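Long-range contacts in putative cytoplasmic protein (Salmonella typhimurium LT2, PDB 2Q02), which is of unknown function but binds zinc in a xylose isomerase-like TIM barrel and may act as an isomerase: residues K6-I11 with G237-Y242; V68-V73 with R100-C105; N77-E82 with V119-R124; L90-Q95 with A130-Q135. All coordinates share one frame; numbering follows the deposited sequence.

Interaction 1 (K6-I11 with G237-Y242); sequences KTRFCI and GYRGIY
R8 reaches along the loop that precedes the last barrel strand and grips the carbonyl of G240 side-on. Its NE donates to G240 O at 2.9 Å, and R8 NH2 donates to that same G240 O at 3.0 Å. The acceptor lies almost exactly in the guanidinium plane. The R8 chain sets out with CG beside its own backbone N, runs straight on, and then bends at chi3 (62°), which swings the edge bearing NE and NH2 round to the loop. R8 NH2 makes a further, weak bond to Y238 O at 3.1 Å, while R239 CA sits over one guanidinium face. Y242 CE2 approaches R8 NH2 obliquely, to 3.3 Å.

Beyond the arginine, F9 and Y242 form a parallel bridge: Y242 N bonds to R8 O, and C10 N to Y242 O at 2.7 Å. This is the seam at which the first and eighth strands close the TIM barrel. On the sheet face carrying F9 and Y242, F9 CD1 packs on Y242 CB at 3.7 Å. C10 CB meets I241 CG2 at 3.5 Å.

E234, in helix 226-235, forms salt bridges with both R8 and R239 and a hydrogen bond with Y242 OH. The carboxylate probably balances the two neighbouring arginines, and together with the G240 carbonyl it fixes the rotation of the R8 guanidinium.

Interaction 2 (V68-V73 with R100-C105); sequences VTINAV and RALVLC
T69 and A101, then I70 and L102, pair in parallel strands 66-73 and 101-104, whose segment axes are 31° apart in direction. In the ladder, I70 N bonds to A101 O at 2.9 Å, V103 N to I70 O, V73 N to V103 O at 2.8 Å, C105 N to V73 O, and A101 N weakly to V68 O. Since V103 N and O thus bond to I70 and V73, strand 66-73 fits in one residue more than a regular parallel ladder would, a beta bulge beside the cis peptide before A72.

Apolar packing on the face of I70, L102 and V73 sets V73 CG2 against L104 CD2 (3.5 Å), side by side, and L102 CD2 (3.6 Å), at about a right angle. V73 CG1 lies opposite the backbone N (chi1 -180°), which turns CG2 to these leucines. On the other face, T69 CG2 packs on A101 CB at 4.0 Å. Separately, the V103 CG2 methyl meets the amide oxygen N71 OD1.

T69 OG1 and N71 ND2 bond to E37; the N71 side chain is about 5 Å from a zinc ion.

Helix 81-97 connects the strands in a beta-alpha-beta unit, packing on I70, V73 and L102; helix 115-130 packs on L102 and L104, and strand 135-138 continues the sheet.

Interaction 3 (N77-E82 with V119-R124); sequences NQLTEE and VEAIKR
N77 and A121 mark the closest passage of the two backbones, with 6.0 Å from N77 CA to A121 CA, where the connection leading from strand 66-73 into helix 81-97 runs beside helix 115-130. In TIM barrel terms, the start of one outer helix meets the flank of the next. L79 is the centre of an inverse gamma turn, with T80 N bonded to Q78 O, and T80 then takes the N-cap position of helix 81-97.

The turn presents L79 to the neighbouring helix. The L79 CD2 methyl does the touching: it rests 4.2 Å from A121 CB and lies against the aliphatic part of R124, at 3.7 Å from R124 CD. The two side chains run at a slant to each other. R124 can supply this apolar flank because its chain is extended, starting with CG opposite the backbone N (chi1 179°), and its guanidinium is thereby carried past L79 to E81. The glutamate comes to meet it by folding at chi2 (-66°). Carboxylate and guanidinium form a salt bridge, but their planes are 50° apart, so the pairing is not a flat one.

N77 turns its amide back toward helix 115-130, where OD1 bonds to T118 OG1. In the salt bridge, R124 NH2 reaches the syn side of E81 OE1 at 3.3 Å along a nearly straight bond, whereas R124 NH1 makes only a weak bond to E81 OE2 at 3.4 Å.

Interaction 4 (L90-Q95 with A130-Q135); sequences LLRDAQ and ARYDIQ
L91 and Y132 meet almost perpendicularly, the leucine standing over the flat of the ring where helix 81-97 of the TIM barrel packs against the turn that follows helix 115-130. That turn is a Schellman motif, with D133 at positive phi, and it puts Y132 and I134 on the side facing the neighbouring helix.

The central feature is a CH-pi contact. L91 CB sits 3.6 Å from the centroid of the Y132 ring and only 11° off the ring normal. L91 CD1 extends the cover toward the rim, 3.8 Å from Y132 CD1. Its other branch, L91 CD2, passes I134 in the opposite direction and touches I134 CB at 3.8 Å. A single leucine thus serves two partners, the ring with CB and CD1, the isoleucine with CD2. L102 of strand 101-104 touches both L91 and I134 from the barrel side.

R92 lies alongside the tyrosine and points the same way, its CG 4.0 Å from Y132 CE2. Q95 crosses the tyrosine side chain at about a right angle and approaches its ring obliquely, the amide turned 49° from the ring plane and Q95 OE1 3.7 Å from Y132 CD2.

No hydrogen bond joins the two segments, so shape and apolar contact hold them together. I134 completes the fit: folding at chi2 (-61°) turns its end toward A94, with I134 CD1 3.9 Å from A94 CB.

Interaction 1 joins the first and last barrel strands, and interactions 2 to 4 lie within the loop it closes. Interactions 1 and 2 touch, with I241 CD1 3.5 Å from R100 NH2. Interaction 2 carries on into interaction 4 through a probable hydrogen bond from L102 N to Q135 O (2.9 Å). Interactions 3 and 4 use the beginning and the later part of helix 81-97, their centres about 16 Å apart. Interaction 2 lies nearest the zinc site of E139, D170, H197 and E245: the N71 side chain is about 4 Å from that of H197, and C10 of interaction 1 about 7 Å. Another zinc ion lies about 7 Å from the R124 side chain of interaction 3.

Interaction 1 (K6-I11 with G237-Y242)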
loop_
_atom_site.group_PDB
_atom_site.type_symbol
_atom_site.label_atom_id
_atom_site.label_comp_id
_atom_site.label_asym_id
_atom_site.label_seq_id
_atom_site.Cartn_x
_atom_site.Cartn_y
_atom_site.Cartn_z
ATOM N N LYS A 6 6.854 17.239 -3.032
ATOM C CA LYS A 6 5.577 16.821 -3.667
ATOM C C LYS A 6 5.753 15.527 -4.499
ATOM O O LYS A 6 4.869 14.659 -4.538
ATOM C CB LYS A 6 4.987 17.952 -4.530
ATOM N N THR A 7 6.910 15.440 -5.160
ATOM C CA THR A 7 7.421 14.246 -5.866
ATOM C C THR A 7 7.207 12.918 -5.130
ATOM O O THR A 7 6.999 11.877 -5.769
ATOM C CB THR A 7 9.001 14.441 -6.041
ATOM O OG1 THR A 7 9.245 15.382 -7.083
ATOM C CG2 THR A 7 9.815 13.135 -6.331
ATOM N N ARG A 8 7.347 12.964 -3.798
ATOM C CA ARG A 8 7.278 11.780 -2.933
ATOM C C ARG A 8 5.862 11.261 -2.705
ATOM O O ARG A 8 5.705 10.239 -2.054
ATOM C CB ARG A 8 7.885 12.063 -1.547
ATOM C CG ARG A 8 9.379 12.290 -1.550
ATOM C CD ARG A 8 9.877 12.728 -0.176
ATOM N NE ARG A 8 9.638 11.699 0.829
ATOM C CZ ARG A 8 9.781 11.868 2.146
ATOM N NH1 ARG A 8 10.172 13.023 2.650
ATOM N NH2 ARG A 8 9.505 10.872 2.978
ATOM N N PHE A 9 4.837 11.959 -3.186
ATOM C CA PHE A 9 3.459 11.483 -3.003
ATOM C C PHE A 9 3.021 10.587 -4.153
ATOM O O PHE A 9 3.413 10.788 -5.303
ATOM C CB PHE A 9 2.484 12.649 -2.784
ATOM C CG PHE A 9 2.619 13.298 -1.433
ATOM C CD1 PHE A 9 2.307 12.588 -0.272
ATOM C CD2 PHE A 9 3.048 14.618 -1.314
ATOM C CE1 PHE A 9 2.443 13.152 0.989
ATOM C CE2 PHE A 9 3.172 15.217 -0.034
ATOM C CZ PHE A 9 2.871 14.469 1.120
ATOM N N CYS A 10 2.208 9.580 -3.820
ATOM C CA CYS A 10 1.731 8.565 -4.792
ATOM C C CYS A 10 0.229 8.411 -4.634
ATOM O O CYS A 10 -0.298 8.432 -3.524
ATOM C CB CYS A 10 2.417 7.211 -4.515
ATOM S SG CYS A 10 1.961 5.807 -5.581
ATOM N N ILE A 11 -0.478 8.278 -5.741
ATOM C CA ILE A 11 -1.910 8.101 -5.657
ATOM C C ILE A 11 -2.248 6.649 -5.960
ATOM O O ILE A 11 -2.019 6.153 -7.072
ATOM C CB ILE A 11 -2.675 9.050 -6.599
ATOM C CG1 ILE A 11 -2.112 10.489 -6.521
ATOM C CG2 ILE A 11 -4.179 9.006 -6.285
ATOM C CD1 ILE A 11 -2.097 11.103 -5.133
ATOM N N GLY A 237 13.936 9.795 9.831
ATOM C CA GLY A 237 14.753 9.853 8.617
ATOM C C GLY A 237 14.150 9.238 7.367
ATOM O O GLY A 237 14.857 9.018 6.399
ATOM N N TYR A 238 12.847 8.965 7.363
ATOM C CA TYR A 238 12.206 8.370 6.179
ATOM C C TYR A 238 12.167 9.363 5.025
ATOM O O TYR A 238 11.603 10.446 5.179
ATOM C CB TYR A 238 10.773 7.924 6.497
ATOM C CG TYR A 238 10.045 7.241 5.352
ATOM C CD1 TYR A 238 10.401 5.966 4.936
ATOM C CD2 TYR A 238 8.968 7.850 4.721
ATOM C CE1 TYR A 238 9.703 5.307 3.893
ATOM C CE2 TYR A 238 8.261 7.205 3.686
ATOM C CZ TYR A 238 8.636 5.940 3.273
ATOM O OH TYR A 238 7.962 5.316 2.245
ATOM N N ARG A 239 12.732 8.969 3.880
ATOM C CA ARG A 239 12.694 9.752 2.641
ATOM C C ARG A 239 11.933 9.038 1.526
ATOM O O ARG A 239 12.093 9.387 0.356
ATOM C CB ARG A 239 14.126 10.021 2.150
ATOM C CG ARG A 239 14.954 10.874 3.082
ATOM C CD ARG A 239 14.477 12.332 3.069
ATOM N NE ARG A 239 14.913 13.038 4.273
ATOM C CZ ARG A 239 14.179 13.221 5.377
ATOM N NH1 ARG A 239 12.930 12.773 5.461
ATOM N NH2 ARG A 239 14.706 13.880 6.412
ATOM N N GLY A 240 11.111 8.047 1.883
ATOM C CA GLY A 240 10.423 7.213 0.905
ATOM C C GLY A 240 9.080 7.774 0.503
ATOM O O GLY A 240 8.777 8.909 0.780
ATOM N N ILE A 241 8.267 6.960 -0.141
ATOM C CA ILE A 241 7.031 7.420 -0.762
ATOM C C ILE A 241 5.834 7.323 0.207
ATOM O O ILE A 241 5.685 6.344 0.968
ATOM C CB ILE A 241 6.739 6.603 -2.055
ATOM C CG1 ILE A 241 7.862 6.837 -3.089
ATOM C CG2 ILE A 241 5.377 6.963 -2.635
ATOM C CD1 ILE A 241 7.844 5.894 -4.288
ATOM N N TYR A 242 5.002 8.360 0.181
ATOM C CA TYR A 242 3.714 8.348 0.833
ATOM C C TYR A 242 2.657 8.216 -0.261
ATOM O O TYR A 242 2.579 9.037 -1.185
ATOM C CB TYR A 242 3.510 9.647 1.616
ATOM C CG TYR A 242 4.428 9.815 2.818
ATOM C CD1 TYR A 242 4.214 9.078 3.984
ATOM C CD2 TYR A 242 5.497 10.732 2.798
ATOM C CE1 TYR A 242 5.029 9.220 5.080
ATOM C CE2 TYR A 242 6.330 10.892 3.912
ATOM C CZ TYR A 242 6.082 10.118 5.044
ATOM O OH TYR A 242 6.864 10.239 6.162
#

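Interaction 2 (V68-V73 with R100-C105)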
loop_
_atom_site.group_PDB
_atom_site.type_symbol
_atom_site.label_atom_id
_atom_site.label_comp_id
_atom_site.label_asym_id
_atom_site.label_seq_id
_atom_site.Cartn_x
_atom_site.Cartn_y
_atom_site.Cartn_z
ATOM N N VAL A 68 4.272 2.507 -9.143
ATOM C CA VAL A 68 5.177 2.121 -8.068
ATOM C C VAL A 68 4.885 0.714 -7.586
ATOM O O VAL A 68 5.810 -0.074 -7.401
ATOM C CB VAL A 68 5.110 3.089 -6.854
ATOM C CG1 VAL A 68 6.038 2.613 -5.748
ATOM C CG2 VAL A 68 5.438 4.557 -7.275
ATOM N N THR A 69 3.618 0.388 -7.352
ATOM C CA THR A 69 3.292 -0.998 -6.993
ATOM C C THR A 69 2.043 -1.501 -7.657
ATOM O O THR A 69 1.265 -0.733 -8.228
ATOM C CB THR A 69 3.075 -1.225 -5.451
ATOM O OG1 THR A 69 1.725 -0.903 -5.094
ATOM C CG2 THR A 69 4.026 -0.388 -4.614
ATOM N N ILE A 70 1.879 -2.817 -7.544
ATOM C CA ILE A 70 0.594 -3.463 -7.710
ATOM C C ILE A 70 0.143 -4.050 -6.375
ATOM O O ILE A 70 0.928 -4.630 -5.643
ATOM C CB ILE A 70 0.677 -4.525 -8.814
ATOM C CG1 ILE A 70 0.852 -3.800 -10.163
ATOM C CG2 ILE A 70 -0.570 -5.408 -8.811
ATOM C CD1 ILE A 70 1.094 -4.707 -11.319
ATOM N N ASN A 71 -1.121 -3.832 -6.050
ATOM C CA ASN A 71 -1.782 -4.433 -4.885
ATOM C C ASN A 71 -2.800 -5.449 -5.388
ATOM O O ASN A 71 -3.687 -5.053 -6.147
ATOM C CB ASN A 71 -2.587 -3.387 -4.098
ATOM C CG ASN A 71 -1.719 -2.370 -3.402
ATOM O OD1 ASN A 71 -1.523 -2.465 -2.187
ATOM N ND2 ASN A 71 -1.198 -1.375 -4.162
ATOM N N ALA A 72 -2.756 -6.721 -4.961
ATOM C CA ALA A 72 -1.771 -7.290 -4.020
ATOM C C ALA A 72 -1.943 -8.789 -4.067
ATOM O O ALA A 72 -2.978 -9.264 -4.540
ATOM C CB ALA A 72 -2.001 -6.796 -2.599
ATOM N N VAL A 73 -0.925 -9.524 -3.609
ATOM C CA VAL A 73 -1.039 -10.956 -3.390
ATOM C C VAL A 73 -1.687 -11.217 -2.043
ATOM O O VAL A 73 -1.246 -10.662 -1.035
ATOM C CB VAL A 73 0.303 -11.645 -3.291
ATOM C CG1 VAL A 73 0.082 -13.174 -3.067
ATOM C CG2 VAL A 73 1.143 -11.367 -4.516
ATOM N N ARG A 100 7.230 -1.387 -10.277
ATOM C CA ARG A 100 8.464 -1.612 -9.544
ATOM C C ARG A 100 8.312 -2.738 -8.512
ATOM O O ARG A 100 9.219 -3.540 -8.307
ATOM C CB ARG A 100 8.806 -0.310 -8.801
ATOM C CG ARG A 100 10.126 -0.326 -8.044
ATOM C CD ARG A 100 10.591 1.129 -7.745
ATOM N NE ARG A 100 10.285 1.568 -6.374
ATOM C CZ ARG A 100 10.226 2.838 -5.980
ATOM N NH1 ARG A 100 10.416 3.846 -6.829
ATOM N NH2 ARG A 100 9.963 3.105 -4.718
ATOM N N ALA A 101 7.161 -2.768 -7.857
ATOM C CA ALA A 101 6.962 -3.642 -6.723
ATOM C C ALA A 101 5.583 -4.315 -6.783
ATOM O O ALA A 101 4.639 -3.813 -7.445
ATOM C CB ALA A 101 7.103 -2.834 -5.417
ATOM N N LEU A 102 5.482 -5.455 -6.096
ATOM C CA LEU A 102 4.197 -6.097 -5.861
ATOM C C LEU A 102 4.028 -6.268 -4.351
ATOM O O LEU A 102 4.965 -6.660 -3.618
ATOM C CB LEU A 102 4.087 -7.432 -6.601
ATOM C CG LEU A 102 2.927 -8.400 -6.341
ATOM C CD1 LEU A 102 1.622 -7.829 -6.834
ATOM C CD2 LEU A 102 3.195 -9.710 -7.017
ATOM N N VAL A 103 2.817 -5.956 -3.893
ATOM C CA VAL A 103 2.493 -5.992 -2.471
ATOM C C VAL A 103 2.023 -7.371 -2.033
ATOM O O VAL A 103 1.230 -8.022 -2.723
ATOM C CB VAL A 103 1.380 -4.969 -2.139
ATOM C CG1 VAL A 103 0.962 -5.081 -0.675
ATOM C CG2 VAL A 103 1.834 -3.564 -2.451
ATOM N N LEU A 104 2.480 -7.785 -0.855
ATOM C CA LEU A 104 2.150 -9.099 -0.270
ATOM C C LEU A 104 1.389 -8.928 1.060
ATOM O O LEU A 104 1.841 -8.211 1.970
ATOM C CB LEU A 104 3.432 -9.888 -0.014
ATOM C CG LEU A 104 4.285 -10.189 -1.248
ATOM C CD1 LEU A 104 5.700 -10.544 -0.863
ATOM C CD2 LEU A 104 3.695 -11.325 -2.073
ATOM N N CYS A 105 0.232 -9.575 1.162
ATOM C CA CYS A 105 -0.600 -9.468 2.347
ATOM C C CYS A 105 -0.755 -10.807 3.029
ATOM O O CYS A 105 -1.023 -11.814 2.353
ATOM C CB CYS A 105 -2.002 -8.969 1.976
ATOM S SG CYS A 105 -2.046 -7.222 1.520
#

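Interaction 3 (N77-E82 with V119-R124)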
loop_
_atom_site.group_PDB
_atom_site.type_symbol
_atom_site.label_atom_id
_atom_site.label_comp_id
_atom_site.label_asym_id
_atom_site.label_seq_id
_atom_site.Cartn_x
_atom_site.Cartn_y
_atom_site.Cartn_z
ATOM N N ASN A 77 1.250 -15.753 2.762
ATOM C CA ASN A 77 1.597 -16.458 3.955
ATOM C C ASN A 77 1.229 -17.955 3.928
ATOM O O ASN A 77 1.724 -18.734 4.718
ATOM C CB ASN A 77 0.726 -15.746 5.037
ATOM C CG ASN A 77 1.470 -15.453 6.250
ATOM O OD1 ASN A 77 2.646 -15.800 6.370
ATOM N ND2 ASN A 77 0.813 -14.823 7.187
ATOM N N GLN A 78 0.289 -18.306 3.051
ATOM C CA GLN A 78 -0.295 -19.649 2.940
ATOM C C GLN A 78 -0.120 -20.086 1.492
ATOM O O GLN A 78 -1.075 -20.158 0.703
ATOM C CB GLN A 78 -1.772 -19.595 3.325
ATOM C CG GLN A 78 -2.536 -20.907 3.167
ATOM C CD GLN A 78 -3.677 -21.013 4.155
ATOM O OE1 GLN A 78 -4.857 -20.908 3.770
ATOM N NE2 GLN A 78 -3.333 -21.185 5.460
ATOM N N LEU A 79 1.131 -20.367 1.156
ATOM C CA LEU A 79 1.586 -20.415 -0.227
ATOM C C LEU A 79 1.348 -21.794 -0.884
ATOM O O LEU A 79 2.292 -22.552 -1.154
ATOM C CB LEU A 79 3.072 -20.002 -0.263
ATOM C CG LEU A 79 3.727 -19.434 -1.524
ATOM C CD1 LEU A 79 3.019 -18.171 -1.997
ATOM C CD2 LEU A 79 5.214 -19.152 -1.255
ATOM N N THR A 80 0.069 -22.089 -1.137
ATOM C CA THR A 80 -0.352 -23.283 -1.871
ATOM C C THR A 80 -0.031 -23.053 -3.335
ATOM O O THR A 80 0.344 -21.950 -3.723
ATOM C CB THR A 80 -1.874 -23.555 -1.745
ATOM O OG1 THR A 80 -2.615 -22.510 -2.390
ATOM C CG2 THR A 80 -2.305 -23.644 -0.286
ATOM N N GLU A 81 -0.187 -24.078 -4.160
ATOM C CA GLU A 81 0.181 -23.941 -5.565
ATOM C C GLU A 81 -0.842 -23.102 -6.355
ATOM O O GLU A 81 -0.519 -22.599 -7.426
ATOM C CB GLU A 81 0.444 -25.310 -6.210
ATOM C CG GLU A 81 1.560 -26.158 -5.505
ATOM C CD GLU A 81 2.998 -25.566 -5.585
ATOM O OE1 GLU A 81 3.297 -24.773 -6.518
ATOM O OE2 GLU A 81 3.836 -25.932 -4.713
ATOM N N GLU A 82 -2.046 -22.912 -5.817
ATOM C CA GLU A 82 -3.000 -21.956 -6.400
ATOM C C GLU A 82 -2.504 -20.529 -6.165
ATOM O O GLU A 82 -2.510 -19.714 -7.081
ATOM C CB GLU A 82 -4.422 -22.132 -5.824
ATOM N N VAL A 119 8.429 -17.296 7.149
ATOM C CA VAL A 119 9.807 -17.158 6.691
ATOM C C VAL A 119 10.053 -17.992 5.417
ATOM O O VAL A 119 10.608 -17.479 4.423
ATOM C CB VAL A 119 10.794 -17.548 7.801
ATOM C CG1 VAL A 119 12.182 -17.755 7.250
ATOM C CG2 VAL A 119 10.830 -16.468 8.859
ATOM N N GLU A 120 9.645 -19.266 5.445
ATOM C CA GLU A 120 9.704 -20.098 4.253
ATOM C C GLU A 120 8.983 -19.454 3.059
ATOM O O GLU A 120 9.471 -19.487 1.932
ATOM C CB GLU A 120 9.134 -21.508 4.451
ATOM C CG GLU A 120 9.650 -22.504 3.393
ATOM C CD GLU A 120 11.202 -22.626 3.390
ATOM O OE1 GLU A 120 11.820 -22.445 4.480
ATOM O OE2 GLU A 120 11.806 -22.895 2.315
ATOM N N ALA A 121 7.827 -18.863 3.294
ATOM C CA ALA A 121 7.102 -18.192 2.204
ATOM C C ALA A 121 7.868 -16.982 1.641
ATOM O O ALA A 121 7.886 -16.736 0.434
ATOM C CB ALA A 121 5.693 -17.764 2.658
ATOM N N ILE A 122 8.495 -16.215 2.520
ATOM C CA ILE A 122 9.284 -15.069 2.099
ATOM C C ILE A 122 10.472 -15.535 1.262
ATOM O O ILE A 122 10.755 -14.918 0.220
ATOM C CB ILE A 122 9.744 -14.181 3.281
ATOM C CG1 ILE A 122 8.548 -13.483 3.928
ATOM C CG2 ILE A 122 10.718 -13.106 2.825
ATOM C CD1 ILE A 122 8.872 -12.889 5.287
ATOM N N LYS A 123 11.152 -16.606 1.690
ATOM C CA LYS A 123 12.295 -17.159 0.930
ATOM C C LYS A 123 11.887 -17.555 -0.478
ATOM O O LYS A 123 12.537 -17.169 -1.448
ATOM C CB LYS A 123 12.923 -18.387 1.627
ATOM C CG LYS A 123 13.802 -18.067 2.855
ATOM C CD LYS A 123 14.320 -19.357 3.526
ATOM C CE LYS A 123 15.356 -19.080 4.647
ATOM N NZ LYS A 123 15.446 -20.161 5.701
ATOM N N ARG A 124 10.828 -18.357 -0.575
ATOM C CA ARG A 124 10.321 -18.845 -1.861
ATOM C C ARG A 124 9.865 -17.705 -2.774
ATOM O O ARG A 124 10.139 -17.696 -3.977
ATOM C CB ARG A 124 9.143 -19.807 -1.648
ATOM C CG ARG A 124 8.562 -20.311 -2.983
ATOM C CD ARG A 124 7.630 -21.506 -2.838
ATOM N NE ARG A 124 7.315 -22.063 -4.155
ATOM C CZ ARG A 124 6.282 -22.866 -4.426
ATOM N NH1 ARG A 124 5.405 -23.207 -3.475
ATOM N NH2 ARG A 124 6.106 -23.309 -5.673
#

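Interaction 4 (L90-Q95 with A130-Q135)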
loop_
_atom_site.group_PDB
_atom_site.type_symbol
_atom_site.label_atom_id
_atom_site.label_comp_id
_atom_site.label_asym_id
_atom_site.label_seq_id
_atom_site.Cartn_x
_atom_site.Cartn_y
_atom_site.Cartn_z
ATOM N N LEU A 90 0.260 -12.097 -11.221
ATOM C CA LEU A 90 0.468 -10.727 -10.772
ATOM C C LEU A 90 1.897 -10.219 -11.011
ATOM O O LEU A 90 2.099 -9.011 -11.222
ATOM C CB LEU A 90 0.101 -10.569 -9.298
ATOM C CG LEU A 90 -1.393 -10.524 -8.988
ATOM C CD1 LEU A 90 -1.670 -10.812 -7.494
ATOM C CD2 LEU A 90 -2.009 -9.181 -9.401
ATOM N N LEU A 91 2.879 -11.130 -10.968
ATOM C CA LEU A 91 4.255 -10.807 -11.351
ATOM C C LEU A 91 4.379 -10.483 -12.842
ATOM O O LEU A 91 5.100 -9.555 -13.207
ATOM C CB LEU A 91 5.206 -11.926 -10.941
ATOM C CG LEU A 91 5.480 -11.992 -9.427
ATOM C CD1 LEU A 91 6.112 -13.323 -9.053
ATOM C CD2 LEU A 91 6.376 -10.819 -8.943
ATOM N N ARG A 92 3.665 -11.216 -13.696
ATOM C CA ARG A 92 3.567 -10.851 -15.123
ATOM C C ARG A 92 2.956 -9.470 -15.312
ATOM O O ARG A 92 3.419 -8.694 -16.167
ATOM C CB ARG A 92 2.674 -11.821 -15.908
ATOM C CG ARG A 92 3.269 -13.155 -16.206
ATOM C CD ARG A 92 2.253 -14.065 -16.893
ATOM N NE ARG A 92 2.169 -15.328 -16.158
ATOM C CZ ARG A 92 1.054 -15.912 -15.724
ATOM N NH1 ARG A 92 -0.140 -15.393 -15.974
ATOM N NH2 ARG A 92 1.132 -17.048 -15.053
ATOM N N ASP A 93 1.881 -9.208 -14.560
ATOM C CA ASP A 93 1.167 -7.931 -14.621
ATOM C C ASP A 93 2.077 -6.762 -14.262
ATOM O O ASP A 93 2.056 -5.717 -14.912
ATOM C CB ASP A 93 -0.044 -7.946 -13.666
ATOM C CG ASP A 93 -1.219 -8.726 -14.216
ATOM O OD1 ASP A 93 -1.229 -9.011 -15.441
ATOM O OD2 ASP A 93 -2.134 -9.047 -13.416
ATOM N N ALA A 94 2.869 -6.962 -13.211
ATOM C CA ALA A 94 3.802 -5.948 -12.720
ATOM C C ALA A 94 4.919 -5.724 -13.728
ATOM O O ALA A 94 5.224 -4.577 -14.086
ATOM C CB ALA A 94 4.364 -6.342 -11.335
ATOM N N GLN A 95 5.498 -6.814 -14.214
ATOM C CA GLN A 95 6.528 -6.735 -15.227
ATOM C C GLN A 95 5.992 -6.051 -16.499
ATOM O O GLN A 95 6.654 -5.171 -17.062
ATOM C CB GLN A 95 7.046 -8.137 -15.522
ATOM C CG GLN A 95 8.226 -8.208 -16.455
ATOM C CD GLN A 95 8.637 -9.623 -16.681
ATOM O OE1 GLN A 95 7.804 -10.492 -16.972
ATOM N NE2 GLN A 95 9.921 -9.888 -16.517
ATOM N N ALA A 130 12.575 -12.421 -7.949
ATOM C CA ALA A 130 13.860 -12.129 -8.601
ATOM C C ALA A 130 13.830 -12.510 -10.071
ATOM O O ALA A 130 14.494 -11.897 -10.941
ATOM C CB ALA A 130 14.981 -12.893 -7.920
ATOM N N ARG A 131 13.056 -13.552 -10.327
ATOM C CA ARG A 131 12.863 -14.101 -11.654
ATOM C C ARG A 131 12.053 -13.199 -12.588
ATOM O O ARG A 131 12.024 -13.409 -13.812
ATOM C CB ARG A 131 12.104 -15.438 -11.505
ATOM C CG ARG A 131 12.542 -16.509 -12.429
ATOM C CD ARG A 131 12.684 -17.835 -11.709
ATOM N NE ARG A 131 13.909 -17.877 -10.935
ATOM C CZ ARG A 131 14.113 -18.697 -9.921
ATOM N NH1 ARG A 131 13.192 -19.561 -9.566
ATOM N NH2 ARG A 131 15.234 -18.647 -9.248
ATOM N N TYR A 132 11.352 -12.234 -12.002
ATOM C CA TYR A 132 10.599 -11.233 -12.753
ATOM C C TYR A 132 11.204 -9.838 -12.558
ATOM O O TYR A 132 10.685 -8.858 -13.090
ATOM C CB TYR A 132 9.109 -11.188 -12.339
ATOM C CG TYR A 132 8.314 -12.406 -12.745
ATOM C CD1 TYR A 132 8.430 -13.609 -12.053
ATOM C CD2 TYR A 132 7.446 -12.359 -13.820
ATOM C CE1 TYR A 132 7.717 -14.732 -12.443
ATOM C CE2 TYR A 132 6.715 -13.474 -14.214
ATOM C CZ TYR A 132 6.855 -14.653 -13.532
ATOM O OH TYR A 132 6.131 -15.750 -13.957
ATOM N N ASP A 133 12.294 -9.748 -11.802
ATOM C CA ASP A 133 12.881 -8.460 -11.385
ATOM C C ASP A 133 11.871 -7.489 -10.758
ATOM O O ASP A 133 11.829 -6.321 -11.095
ATOM C CB ASP A 133 13.653 -7.779 -12.516
ATOM C CG ASP A 133 14.554 -6.637 -12.006
ATOM O OD1 ASP A 133 15.096 -6.781 -10.894
ATOM O OD2 ASP A 133 14.718 -5.605 -12.703
ATOM N N ILE A 134 11.071 -8.002 -9.825
ATOM C CA ILE A 134 10.087 -7.199 -9.103
ATOM C C ILE A 134 10.468 -7.191 -7.622
ATOM O O ILE A 134 10.905 -8.216 -7.079
ATOM C CB ILE A 134 8.642 -7.741 -9.294
ATOM C CG1 ILE A 134 8.248 -7.751 -10.780
ATOM C CG2 ILE A 134 7.637 -6.935 -8.450
ATOM C CD1 ILE A 134 8.245 -6.381 -11.474
ATOM N N GLN A 135 10.315 -6.031 -6.988
ATOM C CA GLN A 135 10.522 -5.887 -5.545
ATOM C C GLN A 135 9.294 -6.332 -4.796
ATOM O O GLN A 135 8.171 -6.222 -5.281
ATOM C CB GLN A 135 10.838 -4.439 -5.159
ATOM C CG GLN A 135 12.203 -3.922 -5.668
ATOM C CD GLN A 135 12.346 -2.401 -5.599
ATOM O OE1 GLN A 135 11.547 -1.695 -4.958
ATOM N NE2 GLN A 135 13.359 -1.885 -6.279
#